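Long-range contact in uncharacterized protein (Bacteroides ovatus, PDB 4FS7), which is of unknown function but, as an extracellular protein built of BspA-type leucine-rich repeats, probably binds other proteins: residues 7-12 with 20-25. Numbering follows the deposited sequence.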
ATOM      1  N   ASP A   7     -31.904  -6.784 -31.217  1.00 20.86           N
ATOM      2  CA  ASP A   7     -32.523  -6.082 -30.104  1.00 23.55           C
ATOM      3  C   ASP A   7     -31.600  -4.919 -29.684  1.00 24.09           C
ATOM      4  O   ASP A   7     -31.249  -4.066 -30.531  1.00 24.83           O
ATOM      5  CB  ASP A   7     -32.890  -7.062 -28.978  1.00 25.10           C
ATOM      6  CG  ASP A   7     -33.880  -8.139 -29.446  1.00 27.40           C
ATOM      7  OD1 ASP A   7     -34.846  -7.775 -30.152  1.00 35.39           O
ATOM      8  OD2 ASP A   7     -33.701  -9.345 -29.152  1.00 27.04           O
ATOM      9  N   GLU A   8     -31.202  -4.867 -28.412  1.00 23.19           N
ATOM     10  CA  GLU A   8     -30.437  -3.729 -27.912  1.00 22.70           C
ATOM     11  C   GLU A   8     -28.921  -3.900 -28.028  1.00 20.64           C
ATOM     12  O   GLU A   8     -28.180  -3.019 -27.623  1.00 22.66           O
ATOM     13  CB  GLU A   8     -30.812  -3.441 -26.447  1.00 26.69           C
ATOM     14  CG  GLU A   8     -32.287  -3.103 -26.219  1.00 34.07           C
ATOM     15  CD  GLU A   8     -32.725  -1.807 -26.910  1.00 45.52           C
ATOM     16  OE1 GLU A   8     -31.904  -0.863 -27.035  1.00 48.92           O
ATOM     17  OE2 GLU A   8     -33.905  -1.736 -27.326  1.00 54.02           O
ATOM     18  N   ILE A   9     -28.445  -4.988 -28.623  1.00 19.45           N
ATOM     19  CA  ILE A   9     -27.031  -5.386 -28.506  1.00 18.47           C
ATOM     20  C   ILE A   9     -26.363  -5.466 -29.870  1.00 16.24           C
ATOM     21  O   ILE A   9     -26.983  -5.930 -30.850  1.00 17.56           O
ATOM     22  CB  ILE A   9     -26.907  -6.738 -27.792  1.00 16.91           C
ATOM     23  CG1 ILE A   9     -27.573  -6.623 -26.406  1.00 21.01           C
ATOM     24  CG2 ILE A   9     -25.411  -7.164 -27.640  1.00 18.13           C
ATOM     25  CD1 ILE A   9     -27.746  -7.932 -25.695  1.00 19.93           C
ATOM     26  N   THR A  10     -25.117  -5.007 -29.954  1.00 16.04           N
ATOM     27  CA  THR A  10     -24.337  -5.093 -31.172  1.00 15.82           C
ATOM     28  C   THR A  10     -23.295  -6.212 -31.084  1.00 16.70           C
ATOM     29  O   THR A  10     -22.798  -6.519 -29.995  1.00 15.26           O
ATOM     30  CB  THR A  10     -23.670  -3.750 -31.585  1.00 17.75           C
ATOM     31  OG1 THR A  10     -22.547  -3.458 -30.714  1.00 18.43           O
ATOM     32  CG2 THR A  10     -24.680  -2.633 -31.539  1.00 20.30           C
ATOM     33  N   TYR A  11     -22.964  -6.790 -32.240  1.00 14.93           N
ATOM     34  CA  TYR A  11     -22.144  -7.967 -32.369  1.00 14.63           C
ATOM     35  C   TYR A  11     -21.109  -7.780 -33.441  1.00 15.40           C
ATOM     36  O   TYR A  11     -21.376  -7.134 -34.483  1.00 18.03           O
ATOM     37  CB  TYR A  11     -22.995  -9.214 -32.692  1.00 14.37           C
ATOM     38  CG  TYR A  11     -24.023  -9.527 -31.624  1.00 13.16           C
ATOM     39  CD1 TYR A  11     -23.659 -10.340 -30.545  1.00 13.76           C
ATOM     40  CD2 TYR A  11     -25.298  -8.983 -31.626  1.00 14.61           C
ATOM     41  CE1 TYR A  11     -24.540 -10.618 -29.544  1.00 12.97           C
ATOM     42  CE2 TYR A  11     -26.203  -9.294 -30.643  1.00 14.29           C
ATOM     43  CZ  TYR A  11     -25.798 -10.077 -29.553  1.00 13.79           C
ATOM     44  OH  TYR A  11     -26.725 -10.331 -28.551  1.00 14.78           O
ATOM     45  N   ASN A  12     -19.960  -8.393 -33.218  1.00 16.05           N
ATOM     46  CA  ASN A  12     -18.924  -8.542 -34.215  1.00 16.74           C
ATOM     47  C   ASN A  12     -18.630 -10.026 -34.459  1.00 17.13           C
ATOM     48  O   ASN A  12     -18.566 -10.810 -33.517  1.00 17.33           O
ATOM     49  CB  ASN A  12     -17.610  -7.863 -33.811  1.00 17.47           C
ATOM     50  CG  ASN A  12     -17.711  -6.366 -33.703  1.00 21.65           C
ATOM     51  OD1 ASN A  12     -18.722  -5.766 -33.996  1.00 26.82           O
ATOM     52  ND2 ASN A  12     -16.661  -5.761 -33.150  1.00 30.96           N
ATOM     53  N   VAL A  20     -19.783 -15.156 -32.506  1.00 15.55           N
ATOM     54  CA  VAL A  20     -19.754 -13.711 -32.403  1.00 14.58           C
ATOM     55  C   VAL A  20     -19.339 -13.281 -30.999  1.00 14.29           C
ATOM     56  O   VAL A  20     -19.434 -14.066 -30.021  1.00 13.98           O
ATOM     57  CB  VAL A  20     -21.107 -13.046 -32.757  1.00 13.64           C
ATOM     58  CG1 VAL A  20     -21.460 -13.237 -34.271  1.00 15.08           C
ATOM     59  CG2 VAL A  20     -22.220 -13.565 -31.871  1.00 14.81           C
ATOM     60  N   GLU A  21     -18.862 -12.045 -30.948  1.00 14.79           N
ATOM     61  CA  GLU A  21     -18.578 -11.344 -29.686  0.50 13.52           C
ATOM     62  C   GLU A  21     -19.584 -10.211 -29.536  1.00 13.52           C
ATOM     63  O   GLU A  21     -19.976  -9.546 -30.501  1.00 15.53           O
ATOM     64  CB  GLU A  21     -17.124 -10.772 -29.627  0.50 15.62           C
ATOM     65  CG  GLU A  21     -16.904  -9.566 -30.592  0.50 14.12           C
ATOM     66  CD  GLU A  21     -15.532  -8.855 -30.559  0.50 17.46           C
ATOM     67  OE1 GLU A  21     -14.720  -9.067 -29.661  0.50 17.02           O
ATOM     68  OE2 GLU A  21     -15.290  -8.056 -31.481  0.50 22.10           O
ATOM     69  N   VAL A  22     -20.013  -9.954 -28.312  1.00 12.98           N
ATOM     70  CA  VAL A  22     -20.762  -8.745 -27.998  1.00 13.17           C
ATOM     71  C   VAL A  22     -19.820  -7.556 -28.115  1.00 14.33           C
ATOM     72  O   VAL A  22     -18.753  -7.533 -27.514  1.00 15.31           O
ATOM     73  CB  VAL A  22     -21.285  -8.796 -26.552  1.00 13.80           C
ATOM     74  CG1 VAL A  22     -21.967  -7.449 -26.148  1.00 15.16           C
ATOM     75  CG2 VAL A  22     -22.269  -9.956 -26.400  1.00 14.78           C
ATOM     76  N   SER A  23     -20.188  -6.589 -28.939  1.00 15.03           N
ATOM     77  CA  SER A  23     -19.346  -5.435 -29.170  1.00 15.99           C
ATOM     78  C   SER A  23     -19.886  -4.149 -28.576  1.00 16.41           C
ATOM     79  O   SER A  23     -19.176  -3.134 -28.598  1.00 22.12           O
ATOM     80  CB  SER A  23     -19.039  -5.299 -30.641  1.00 18.80           C
ATOM     81  OG  SER A  23     -20.223  -5.029 -31.342  1.00 20.93           O
ATOM     82  N   GLY A  24     -21.066  -4.160 -27.995  1.00 16.96           N
ATOM     83  CA  GLY A  24     -21.621  -2.945 -27.426  1.00 20.72           C
ATOM     84  C   GLY A  24     -23.128  -2.984 -27.359  1.00 17.76           C
ATOM     85  O   GLY A  24     -23.760  -4.027 -27.569  1.00 18.13           O
ATOM     86  N   LEU A  25     -23.697  -1.820 -27.077  1.00 19.85           N
ATOM     87  CA  LEU A  25     -25.123  -1.582 -27.082  1.00 20.95           C
ATOM     88  C   LEU A  25     -25.501  -0.660 -28.224  1.00 22.90           C
ATOM     89  O   LEU A  25     -24.716   0.158 -28.659  1.00 24.22           O
ATOM     90  CB  LEU A  25     -25.577  -0.899 -25.796  1.00 24.46           C
ATOM     91  CG  LEU A  25     -25.555  -1.756 -24.548  1.00 26.26           C
ATOM     92  CD1 LEU A  25     -25.906  -0.923 -23.328  1.00 27.86           C
ATOM     93  CD2 LEU A  25     -26.523  -2.929 -24.706  1.00 26.95           C
TER
HETATM   94  O   HOH W   1     -21.958  -0.711 -30.296  1.00 31.30           O
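Through backbone bonds at Thr-10 and Asn-12, strand 9-12 pairs antiparallel with strand 20-25, the short axes at 138°, in a hairpin interrupted by a classic beta bulge. Asn-12 pairs with Glu-21 in both directions, Asn-12 N to Glu-21 O at 3.0 Å and Glu-21 N to Asn-12 O at 2.9 Å, whereas Thr-10 faces two residues: Ser-23 N donates to Thr-10 O, and Thr-10 N to Gly-24 O. Gly-24 suits the bulge because, at its backbone angles, a beta carbon would jam against the preceding carbonyl oxygen. In the bulge Ser-23 points toward the partner strand, where its small hydroxyl, OG, meets Thr-10 OG1 at 2.9 Å in a hydrogen bond that either could donate. With chi1 74°, Thr-10 OG1 lies between its own backbone N and carbonyl carbon, reaching Ser-23 OG and also a water that bonds weakly to Leu-25 O. Asn-12 lays its amide over Ser-23 CB, with OD1 3.1 Å from Ser-23 OG. In one of two conformers of Glu-21, Asn-12 ND2 also makes a bent bond to Glu-21 OE2 at 3.2 Å, on its anti side but tilted from the carboxylate plane. A leucine in place of Asn-12 would probably deprive Ser-23 OG of the nearby amide oxygen and Asp-3 N of its weak side-chain partner. The face carrying Ile-9, Tyr-11, Val-22 and Leu-25 is largely buried, which suits apolar groups: Ile-9 CG2 packs on Val-22 CG1 at 3.8 Å, and the Tyr-11 ring sets CE1 against Val-22 CG2 and CD1 against Val-20 CG2. It continues to Val-59 of strand 55-62 and Val-44 of strand 42-45. Within the N-terminal mixed sheet, the hairpin lies between strand 4-6, antiparallel to 9-13, and strand 55-62, parallel to 19-25.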